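Local coordinates for alpha-L-arabinofuranosidase B (Aspergillus kawachii, PDB 6SXT), which removes terminal non-reducing alpha-L-arabinofuranose residues by hydrolysis from arabinoxylan, arabinan and arabinogalactan, and carries a separate arabinose-binding domain, at residues A231-R242 against Y299-S307; E370-L380 against S387-I398. All coordinates share one frame; numbering follows the deposited sequence. Where two conformers were deposited one is given.

Contact 1 (A231-R242 against Y299-S307); sequences AVKGGADKWAIR and YPSDDTENS. With EDO (1,2-ethanediol), chain B.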
loop_
_atom_site.group_PDB
_atom_site.type_symbol
_atom_site.label_atom_id
_atom_site.label_comp_id
_atom_site.label_asym_id
_atom_site.label_seq_id
_atom_site.Cartn_x
_atom_site.Cartn_y
_atom_site.Cartn_z
ATOM N N ALA A 231 9.813 12.030 -8.952
ATOM C CA ALA A 231 11.258 12.263 -8.805
ATOM C C ALA A 231 11.438 13.603 -8.108
ATOM O O ALA A 231 10.947 14.644 -8.621
ATOM C CB ALA A 231 12.008 12.223 -10.117
ATOM N N VAL A 232 12.165 13.577 -7.007
ATOM C CA VAL A 232 12.343 14.777 -6.142
ATOM C C VAL A 232 13.829 14.948 -5.893
ATOM O O VAL A 232 14.583 13.944 -5.732
ATOM C CB VAL A 232 11.520 14.666 -4.838
ATOM C CG1 VAL A 232 12.045 15.599 -3.741
ATOM C CG2 VAL A 232 10.066 14.868 -5.148
ATOM N N LYS A 233 14.311 16.188 -5.824
ATOM C CA LYS A 233 15.725 16.421 -5.519
ATOM C C LYS A 233 15.837 17.757 -4.799
ATOM O O LYS A 233 14.933 18.590 -4.934
ATOM C CB LYS A 233 16.590 16.373 -6.777
ATOM C CG LYS A 233 16.140 17.263 -7.936
ATOM C CD LYS A 233 16.838 16.904 -9.209
ATOM C CE LYS A 233 16.342 17.657 -10.427
ATOM N NZ LYS A 233 16.942 17.075 -11.670
ATOM N N GLY A 234 16.870 17.833 -3.965
ATOM C CA GLY A 234 17.085 19.013 -3.124
ATOM C C GLY A 234 18.553 19.251 -2.938
ATOM O O GLY A 234 19.315 18.322 -2.710
ATOM N N GLY A 235 18.945 20.513 -2.979
ATOM C CA GLY A 235 20.322 20.913 -2.680
ATOM C C GLY A 235 20.286 22.263 -1.978
ATOM O O GLY A 235 19.296 22.605 -1.388
ATOM N N ALA A 236 21.392 23.002 -2.104
ATOM C CA ALA A 236 21.569 24.303 -1.415
ATOM C C ALA A 236 20.666 25.361 -2.055
ATOM O O ALA A 236 21.019 25.808 -3.142
ATOM C CB ALA A 236 23.045 24.648 -1.506
ATOM N N ASP A 237 19.574 25.635 -1.395
ATOM C CA ASP A 237 18.507 26.574 -1.817
ATOM C C ASP A 237 18.059 26.217 -3.231
ATOM O O ASP A 237 17.756 27.108 -4.053
ATOM C CB ASP A 237 19.031 28.014 -1.809
ATOM C CG ASP A 237 17.922 29.030 -1.707
ATOM O OD1 ASP A 237 16.813 28.669 -1.397
ATOM O OD2 ASP A 237 18.263 30.225 -1.813
ATOM N N LYS A 238 17.942 24.921 -3.519
ATOM C CA LYS A 238 17.275 24.521 -4.782
ATOM C C LYS A 238 16.558 23.190 -4.519
ATOM O O LYS A 238 17.072 22.362 -3.730
ATOM C CB LYS A 238 18.193 24.364 -6.001
ATOM C CG LYS A 238 19.377 23.424 -5.885
ATOM C CD LYS A 238 20.326 23.486 -7.103
ATOM C CE LYS A 238 21.404 22.417 -7.062
ATOM N NZ LYS A 238 22.397 22.592 -8.155
ATOM N N TRP A 239 15.429 22.971 -5.185
ATOM C CA TRP A 239 14.763 21.644 -5.115
ATOM C C TRP A 239 13.822 21.534 -6.297
ATOM O O TRP A 239 13.546 22.548 -6.993
ATOM C CB TRP A 239 14.022 21.462 -3.799
ATOM C CG TRP A 239 12.913 22.423 -3.593
ATOM C CD1 TRP A 239 13.061 23.774 -3.359
ATOM C CD2 TRP A 239 11.512 22.170 -3.616
ATOM N NE1 TRP A 239 11.850 24.332 -3.168
ATOM C CE2 TRP A 239 10.851 23.383 -3.376
ATOM C CE3 TRP A 239 10.720 21.025 -3.828
ATOM C CZ2 TRP A 239 9.468 23.493 -3.358
ATOM C CZ3 TRP A 239 9.369 21.140 -3.809
ATOM C CH2 TRP A 239 8.727 22.351 -3.592
ATOM N N ALA A 240 13.321 20.332 -6.539
ATOM C CA ALA A 240 12.459 20.121 -7.714
ATOM C C ALA A 240 11.496 18.961 -7.497
ATOM O O ALA A 240 11.796 18.022 -6.723
ATOM C CB ALA A 240 13.288 19.836 -8.917
ATOM N N ILE A 241 10.364 19.047 -8.171
ATOM C CA ILE A 241 9.358 17.971 -8.296
ATOM C C ILE A 241 9.259 17.678 -9.773
ATOM O O ILE A 241 8.927 18.582 -10.530
ATOM C CB ILE A 241 7.974 18.372 -7.786
ATOM C CG1 ILE A 241 8.006 18.750 -6.298
ATOM C CG2 ILE A 241 6.945 17.306 -8.111
ATOM C CD1 ILE A 241 6.742 19.389 -5.826
ATOM N N ARG A 242 9.393 16.406 -10.121
ATOM C CA ARG A 242 9.143 15.955 -11.501
ATOM C C ARG A 242 8.231 14.727 -11.445
ATOM O O ARG A 242 8.328 13.961 -10.472
ATOM C CB ARG A 242 10.469 15.627 -12.177
ATOM C CG ARG A 242 11.434 16.787 -12.190
ATOM C CD ARG A 242 12.719 16.505 -12.937
ATOM N NE ARG A 242 12.514 16.493 -14.385
ATOM C CZ ARG A 242 13.246 15.808 -15.253
ATOM N NH1 ARG A 242 14.225 15.013 -14.878
ATOM N NH2 ARG A 242 12.952 15.924 -16.536
ATOM N N TYR A 299 22.930 15.842 -6.315
ATOM C CA TYR A 299 21.734 16.407 -6.935
ATOM C C TYR A 299 21.651 15.924 -8.368
ATOM O O TYR A 299 22.436 16.324 -9.208
ATOM C CB TYR A 299 21.819 17.938 -6.945
ATOM C CG TYR A 299 20.557 18.644 -7.311
ATOM C CD1 TYR A 299 19.608 18.988 -6.371
ATOM C CD2 TYR A 299 20.361 19.114 -8.601
ATOM C CE1 TYR A 299 18.471 19.702 -6.689
ATOM C CE2 TYR A 299 19.227 19.841 -8.935
ATOM C CZ TYR A 299 18.283 20.154 -7.979
ATOM O OH TYR A 299 17.167 20.873 -8.229
ATOM N N PRO A 300 20.765 14.948 -8.705
ATOM C CA PRO A 300 20.826 14.358 -10.041
ATOM C C PRO A 300 20.456 15.363 -11.126
ATOM O O PRO A 300 19.592 16.216 -10.909
ATOM C CB PRO A 300 19.734 13.280 -10.015
ATOM C CG PRO A 300 19.600 12.953 -8.558
ATOM C CD PRO A 300 19.778 14.283 -7.848
ATOM N N SER A 301 21.142 15.226 -12.251
ATOM C CA SER A 301 20.787 16.016 -13.453
ATOM C C SER A 301 19.416 15.578 -13.963
ATOM O O SER A 301 18.974 14.444 -13.767
ATOM C CB SER A 301 21.808 15.893 -14.520
ATOM O OG SER A 301 21.864 14.570 -15.070
ATOM N N ASP A 302 18.752 16.480 -14.690
ATOM C CA ASP A 302 17.524 16.118 -15.396
ATOM C C ASP A 302 17.816 14.935 -16.332
ATOM O O ASP A 302 16.927 14.053 -16.447
ATOM C CB ASP A 302 16.868 17.252 -16.194
ATOM C CG ASP A 302 16.187 18.325 -15.367
ATOM O OD1 ASP A 302 16.298 18.271 -14.094
ATOM O OD2 ASP A 302 15.505 19.168 -15.963
ATOM N N ASP A 303 18.967 14.950 -16.999
ATOM C CA ASP A 303 19.328 13.887 -17.968
ATOM C C ASP A 303 19.368 12.533 -17.248
ATOM O O ASP A 303 18.857 11.553 -17.794
ATOM C CB ASP A 303 20.695 14.140 -18.598
ATOM C CG ASP A 303 21.013 13.170 -19.723
ATOM O OD1 ASP A 303 20.329 13.239 -20.771
ATOM O OD2 ASP A 303 21.954 12.363 -19.550
ATOM N N THR A 304 19.978 12.491 -16.088
ATOM C CA THR A 304 20.107 11.211 -15.328
ATOM C C THR A 304 18.707 10.721 -15.010
ATOM O O THR A 304 18.398 9.565 -15.248
ATOM C CB THR A 304 20.908 11.435 -14.062
ATOM O OG1 THR A 304 22.264 11.729 -14.427
ATOM C CG2 THR A 304 20.866 10.278 -13.096
ATOM N N GLU A 305 17.860 11.582 -14.460
ATOM C CA GLU A 305 16.470 11.190 -14.168
ATOM C C GLU A 305 15.711 10.760 -15.414
ATOM O O GLU A 305 14.932 9.811 -15.357
ATOM C CB GLU A 305 15.750 12.337 -13.486
ATOM C CG GLU A 305 16.261 12.564 -12.082
ATOM C CD GLU A 305 15.672 13.830 -11.486
ATOM O OE1 GLU A 305 15.470 14.815 -12.263
ATOM O OE2 GLU A 305 15.399 13.842 -10.260
ATOM N N ASN A 306 15.911 11.442 -16.545
ATOM C CA ASN A 306 15.224 11.056 -17.784
ATOM C C ASN A 306 15.632 9.622 -18.170
ATOM O O ASN A 306 14.774 8.890 -18.634
ATOM C CB ASN A 306 15.571 12.028 -18.905
ATOM C CG ASN A 306 15.013 13.431 -18.693
ATOM O OD1 ASN A 306 14.068 13.641 -17.920
ATOM N ND2 ASN A 306 15.591 14.404 -19.442
ATOM N N SER A 307 16.884 9.280 -17.991
ATOM C CA SER A 307 17.393 7.923 -18.326
ATOM C C SER A 307 16.726 6.920 -17.379
ATOM O O SER A 307 16.376 5.816 -17.803
ATOM C CB SER A 307 18.889 7.832 -18.283
ATOM O OG SER A 307 19.422 8.569 -19.402
HETATM C C1 EDO B . 23.785 21.849 -4.336
HETATM O O1 EDO B . 23.657 21.840 -2.999
HETATM C C2 EDO B . 24.899 21.019 -4.743
HETATM O O2 EDO B . 24.479 20.245 -5.855
HETATM O O HOH W 1 13.480 15.848 -9.618
#
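Lys-233 and Arg-242, on neighbouring strands of a beta hairpin in the concanavalin-like catalytic domain, reach out to the first turn of helix 302-315, while Lys-238 of the same hairpin closes over Tyr-299 just ahead of it. The hairpin turns through a type II turn from Gly-235 to Lys-238, and Ser-301 is the N-cap of the helix.

The charged part is a four-residue salt-bridge network. Lys-233 NZ has three acceptors: Asp-302 OD1 at 2.8 Å, met nearly end-on to its C-O bond, Glu-305 OE1, and the backbone O of Pro-300. Glu-305 OE1 is shared, since Arg-242 NH1 binds it at 2.9 Å from the opposite face of the carboxylate plane to Lys-233 NZ. Gripped from both faces, the Glu-305 carboxylate is probably held in its rotation; together with the Asp-302 carboxylate it can offset the two buried positive charges. A bend at chi3 (74°) turns the arginine head toward the helix, where Asn-306 OD1 lies 2.9 Å from Arg-242 NH2 and offers a lone pair in its amide plane. The Asp-302 carboxylate stacks over one guanidinium face, the two planes 14° apart. Arg-242 NE is hydrogen-bonded to Thr-253 OG1 on the adjacent strand 250-257.

The aromatic part is a sandwich. Tyr-299 lies between two extended lysine chains: Lys-233 crosses one face at about a right angle with CD 3.9 Å from the ring centroid, and Lys-238 covers the other, CE above the centre. Lys-238 NZ completes a cation-pi contact, 4.4 Å from the centroid.

Solvent also joins strand and helix: a water donates to Glu-305 OE2 at 2.8 Å and, more weakly, to Ala-231 O.

Contact 2 (E370-L380 against S387-I398); sequences EEASWTVVTGL and SFESVDTPGSYI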
loop_
_atom_site.group_PDB
_atom_site.type_symbol
_atom_site.label_atom_id
_atom_site.label_comp_id
_atom_site.label_asym_id
_atom_site.label_seq_id
_atom_site.Cartn_x
_atom_site.Cartn_y
_atom_site.Cartn_z
ATOM N N GLU A 370 -33.506 -14.028 3.017
ATOM C CA GLU A 370 -33.083 -12.818 2.291
ATOM C C GLU A 370 -31.835 -12.226 2.963
ATOM O O GLU A 370 -30.956 -11.675 2.224
ATOM C CB GLU A 370 -34.198 -11.771 2.253
ATOM C CG GLU A 370 -35.386 -12.166 1.431
ATOM C CD GLU A 370 -36.407 -11.028 1.490
ATOM O OE1 GLU A 370 -36.053 -9.925 1.931
ATOM O OE2 GLU A 370 -37.580 -11.264 1.065
ATOM N N GLU A 371 -31.763 -12.223 4.281
ATOM C CA GLU A 371 -30.618 -11.685 5.058
ATOM C C GLU A 371 -29.349 -12.528 4.796
ATOM O O GLU A 371 -28.244 -12.003 5.012
ATOM C CB GLU A 371 -30.959 -11.626 6.525
ATOM C CG GLU A 371 -32.009 -10.534 6.804
ATOM C CD GLU A 371 -32.614 -10.642 8.182
ATOM O OE1 GLU A 371 -32.578 -11.743 8.800
ATOM O OE2 GLU A 371 -33.153 -9.635 8.624
ATOM N N ALA A 372 -29.527 -13.763 4.376
ATOM C CA ALA A 372 -28.397 -14.687 4.055
ATOM C C ALA A 372 -28.161 -14.746 2.553
ATOM O O ALA A 372 -27.504 -15.712 2.100
ATOM C CB ALA A 372 -28.693 -16.033 4.600
ATOM N N SER A 373 -28.726 -13.824 1.786
ATOM C CA SER A 373 -28.563 -13.799 0.325
ATOM C C SER A 373 -27.937 -12.472 -0.071
ATOM O O SER A 373 -28.305 -11.414 0.478
ATOM C CB SER A 373 -29.878 -14.066 -0.405
ATOM O OG SER A 373 -30.340 -15.330 -0.010
ATOM N N TRP A 374 -26.999 -12.509 -1.028
ATOM C CA TRP A 374 -26.137 -11.353 -1.373
ATOM C C TRP A 374 -26.020 -11.234 -2.881
ATOM O O TRP A 374 -25.672 -12.224 -3.553
ATOM C CB TRP A 374 -24.767 -11.545 -0.708
ATOM C CG TRP A 374 -24.850 -11.685 0.780
ATOM C CD1 TRP A 374 -24.917 -12.840 1.502
ATOM C CD2 TRP A 374 -25.060 -10.623 1.707
ATOM N NE1 TRP A 374 -25.035 -12.562 2.827
ATOM C CE2 TRP A 374 -25.150 -11.209 2.982
ATOM C CE3 TRP A 374 -25.117 -9.231 1.586
ATOM C CZ2 TRP A 374 -25.288 -10.451 4.140
ATOM C CZ3 TRP A 374 -25.281 -8.486 2.722
ATOM C CH2 TRP A 374 -25.368 -9.095 3.982
ATOM N N THR A 375 -26.333 -10.085 -3.427
ATOM C CA THR A 375 -26.131 -9.759 -4.838
ATOM C C THR A 375 -24.669 -9.301 -4.984
ATOM O O THR A 375 -24.270 -8.339 -4.351
ATOM C CB THR A 375 -27.087 -8.692 -5.334
ATOM O OG1 THR A 375 -28.433 -9.111 -4.990
ATOM C CG2 THR A 375 -26.925 -8.500 -6.827
ATOM N N VAL A 376 -23.958 -9.990 -5.843
ATOM C CA VAL A 376 -22.522 -9.644 -6.069
ATOM C C VAL A 376 -22.488 -8.595 -7.157
ATOM O O VAL A 376 -23.150 -8.747 -8.214
ATOM C CB VAL A 376 -21.705 -10.898 -6.422
ATOM C CG1 VAL A 376 -20.210 -10.526 -6.439
ATOM C CG2 VAL A 376 -21.919 -11.998 -5.419
ATOM N N VAL A 377 -21.794 -7.496 -6.922
ATOM C CA VAL A 377 -21.686 -6.443 -7.933
ATOM C C VAL A 377 -20.203 -6.104 -8.135
ATOM O O VAL A 377 -19.372 -6.360 -7.250
ATOM C CB VAL A 377 -22.490 -5.213 -7.564
ATOM C CG1 VAL A 377 -23.948 -5.573 -7.208
ATOM C CG2 VAL A 377 -21.900 -4.421 -6.475
ATOM N N THR A 378 -19.938 -5.473 -9.244
ATOM C CA THR A 378 -18.582 -4.950 -9.520
ATOM C C THR A 378 -18.116 -4.158 -8.308
ATOM O O THR A 378 -18.819 -3.276 -7.760
ATOM C CB THR A 378 -18.563 -4.122 -10.800
ATOM O OG1 THR A 378 -19.104 -4.969 -11.799
ATOM C CG2 THR A 378 -17.152 -3.683 -11.151
ATOM N N GLY A 379 -16.849 -4.402 -7.911
ATOM C CA GLY A 379 -16.294 -3.731 -6.737
ATOM C C GLY A 379 -16.404 -2.234 -6.839
ATOM O O GLY A 379 -16.012 -1.613 -7.874
ATOM N N LEU A 380 -16.859 -1.635 -5.770
ATOM C CA LEU A 380 -17.135 -0.190 -5.769
ATOM C C LEU A 380 -15.830 0.597 -5.904
ATOM O O LEU A 380 -15.915 1.728 -6.422
ATOM C CB LEU A 380 -17.904 0.178 -4.513
ATOM C CG LEU A 380 -19.348 -0.362 -4.465
ATOM C CD1 LEU A 380 -19.935 -0.103 -3.140
ATOM C CD2 LEU A 380 -20.194 0.311 -5.546
ATOM N N SER A 387 -18.308 -6.193 -4.575
ATOM C CA SER A 387 -19.028 -5.680 -3.403
ATOM C C SER A 387 -20.309 -6.525 -3.242
ATOM O O SER A 387 -20.779 -7.068 -4.259
ATOM C CB SER A 387 -19.316 -4.211 -3.550
ATOM O OG SER A 387 -18.100 -3.426 -3.664
ATOM N N PHE A 388 -20.755 -6.690 -2.006
ATOM C CA PHE A 388 -21.838 -7.632 -1.652
ATOM C C PHE A 388 -23.038 -6.832 -1.155
ATOM O O PHE A 388 -22.948 -6.166 -0.144
ATOM C CB PHE A 388 -21.329 -8.621 -0.619
ATOM C CG PHE A 388 -20.242 -9.495 -1.192
ATOM C CD1 PHE A 388 -20.557 -10.675 -1.820
ATOM C CD2 PHE A 388 -18.930 -9.069 -1.208
ATOM C CE1 PHE A 388 -19.585 -11.452 -2.426
ATOM C CE2 PHE A 388 -17.953 -9.861 -1.801
ATOM C CZ PHE A 388 -18.281 -11.040 -2.399
ATOM N N GLU A 389 -24.064 -6.791 -1.987
ATOM C CA GLU A 389 -25.285 -5.981 -1.749
ATOM C C GLU A 389 -26.347 -6.883 -1.104
ATOM O O GLU A 389 -26.563 -7.989 -1.541
ATOM C CB GLU A 389 -25.803 -5.448 -3.079
ATOM C CG GLU A 389 -26.980 -4.501 -2.900
ATOM C CD GLU A 389 -27.557 -4.075 -4.215
ATOM O OE1 GLU A 389 -27.164 -4.671 -5.224
ATOM O OE2 GLU A 389 -28.227 -3.066 -4.246
ATOM N N SER A 390 -26.968 -6.393 -0.044
ATOM C CA SER A 390 -28.070 -7.082 0.668
ATOM C C SER A 390 -29.256 -7.299 -0.282
ATOM O O SER A 390 -29.617 -6.396 -1.064
ATOM C CB SER A 390 -28.461 -6.302 1.874
ATOM O OG SER A 390 -29.649 -6.873 2.458
ATOM N N VAL A 391 -29.820 -8.507 -0.224
ATOM C CA VAL A 391 -31.051 -8.818 -0.985
ATOM C C VAL A 391 -32.255 -8.111 -0.304
ATOM O O VAL A 391 -33.039 -7.527 -1.025
ATOM C CB VAL A 391 -31.237 -10.327 -1.134
ATOM C CG1 VAL A 391 -32.697 -10.713 -1.452
ATOM C CG2 VAL A 391 -30.297 -10.815 -2.225
ATOM N N ASP A 392 -32.339 -8.151 1.007
ATOM C CA ASP A 392 -33.520 -7.547 1.714
ATOM C C ASP A 392 -33.380 -6.034 1.747
ATOM O O ASP A 392 -34.422 -5.354 1.798
ATOM C CB ASP A 392 -33.642 -8.037 3.139
ATOM C CG ASP A 392 -32.384 -7.812 3.953
ATOM O OD1 ASP A 392 -31.439 -8.643 3.756
ATOM O OD2 ASP A 392 -32.387 -6.908 4.826
ATOM N N THR A 393 -32.145 -5.499 1.655
ATOM C CA THR A 393 -31.867 -4.045 1.754
ATOM C C THR A 393 -31.040 -3.580 0.555
ATOM O O THR A 393 -29.838 -3.356 0.669
ATOM C CB THR A 393 -31.264 -3.679 3.106
ATOM O OG1 THR A 393 -31.969 -4.239 4.206
ATOM C CG2 THR A 393 -31.195 -2.200 3.299
ATOM N N PRO A 394 -31.646 -3.448 -0.631
ATOM C CA PRO A 394 -30.933 -3.020 -1.818
ATOM C C PRO A 394 -30.328 -1.638 -1.571
ATOM O O PRO A 394 -30.854 -0.832 -0.791
ATOM C CB PRO A 394 -31.937 -2.933 -2.947
ATOM C CG PRO A 394 -33.191 -3.599 -2.401
ATOM C CD PRO A 394 -33.067 -3.746 -0.911
ATOM N N GLY A 395 -29.142 -1.419 -2.162
ATOM C CA GLY A 395 -28.414 -0.168 -1.925
ATOM C C GLY A 395 -27.511 -0.203 -0.730
ATOM O O GLY A 395 -26.747 0.771 -0.542
ATOM N N SER A 396 -27.582 -1.259 0.067
ATOM C CA SER A 396 -26.723 -1.468 1.251
ATOM C C SER A 396 -25.749 -2.607 0.951
ATOM O O SER A 396 -26.133 -3.565 0.295
ATOM C CB SER A 396 -27.482 -1.680 2.502
ATOM O OG SER A 396 -28.130 -0.453 2.833
ATOM N N TYR A 397 -24.504 -2.420 1.409
ATOM C CA TYR A 397 -23.399 -3.352 1.128
ATOM C C TYR A 397 -22.668 -3.678 2.412
ATOM O O TYR A 397 -22.594 -2.911 3.332
ATOM C CB TYR A 397 -22.410 -2.716 0.146
ATOM C CG TYR A 397 -22.980 -2.349 -1.185
ATOM C CD1 TYR A 397 -23.685 -1.162 -1.332
ATOM C CD2 TYR A 397 -22.840 -3.174 -2.291
ATOM C CE1 TYR A 397 -24.226 -0.803 -2.544
ATOM C CE2 TYR A 397 -23.358 -2.813 -3.524
ATOM C CZ TYR A 397 -24.044 -1.622 -3.638
ATOM O OH TYR A 397 -24.550 -1.284 -4.860
ATOM N N ILE A 398 -22.035 -4.847 2.423
ATOM C CA ILE A 398 -21.093 -5.246 3.482
ATOM C C ILE A 398 -19.871 -4.319 3.392
ATOM O O ILE A 398 -19.283 -4.203 2.307
ATOM C CB ILE A 398 -20.685 -6.721 3.361
ATOM C CG1 ILE A 398 -21.927 -7.636 3.382
ATOM C CG2 ILE A 398 -19.708 -7.019 4.483
ATOM C CD1 ILE A 398 -21.626 -9.114 3.376
HETATM O O HOH W 2 -28.916 -9.624 2.708
HETATM O O HOH W 3 -29.603 -6.925 -3.784
#
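Strands 374-378 and 387-390 run antiparallel, with axes 4.5 Å apart at closest approach. Thr-375 with Glu-389 and Val-377 with Ser-387 are the hydrogen-bonded pairs; Thr-375 N to Glu-389 O is 2.8 Å. Beyond them, Val-391 N makes a weak bond to Ser-373 O.

Beside Trp-374 and Val-376, Ile-398 lays CD1 over the indole, 3.7 Å from the six-membered ring centroid, and Val-376 CG2 packs alongside Phe-388 CE1. Near Thr-375, Val-377, Ser-387 and Glu-389, which share the other face, Leu-380 CD1 sits squarely over Tyr-397, 4.1 Å from the centroid, and Val-377 CG2 meets that ring's edge at CE2. Glu-389 CG lies over the tyrosine face opposite Leu-380 CD1, offset toward the rim; the extended chain, with CG anti to N (chi1 -175°), carries OE2 to Gly-395 N at 2.8 Å. Ser-387 OG accepts from Leu-380 N at 3.0 Å and donates to Ala-420 O. A water links Thr-375 OG1 to Ser-390 O.

In the beta-trefoil arabinose-binding domain, this hairpin forms one side of a four-stranded sheet: strand 374-378 lies between 386-390 and 333-338, while Trp-374 NE1 reaches Ile-348 O on strand 346-351 and Ile-398 touches Leu-405 on strand 404-409.

The two contacts belong to different domains and do not meet: their centres are 49 Å apart, their nearest atoms about 27 Å, on opposite sides of the chain's centre. Contact 1 lies in the catalytic domain, where the side chain of Trp-239, pointing away from 299-307, is about 9 Å from the side chains of substrate-binding Asp-203 and Asn-207 and about 12 Å from the bound inhibitor-derived ligand. Contact 2 lies in the arabinose-binding domain, with the side chain of Ile-398 about 6 Å from that of substrate-binding Leu-452 and about 7 Å from that of His-400. Each thus lies near a different sugar site, contact 1 joined by salt bridges and lysine-tyrosine packing, contact 2 by strand pairing with apolar packing.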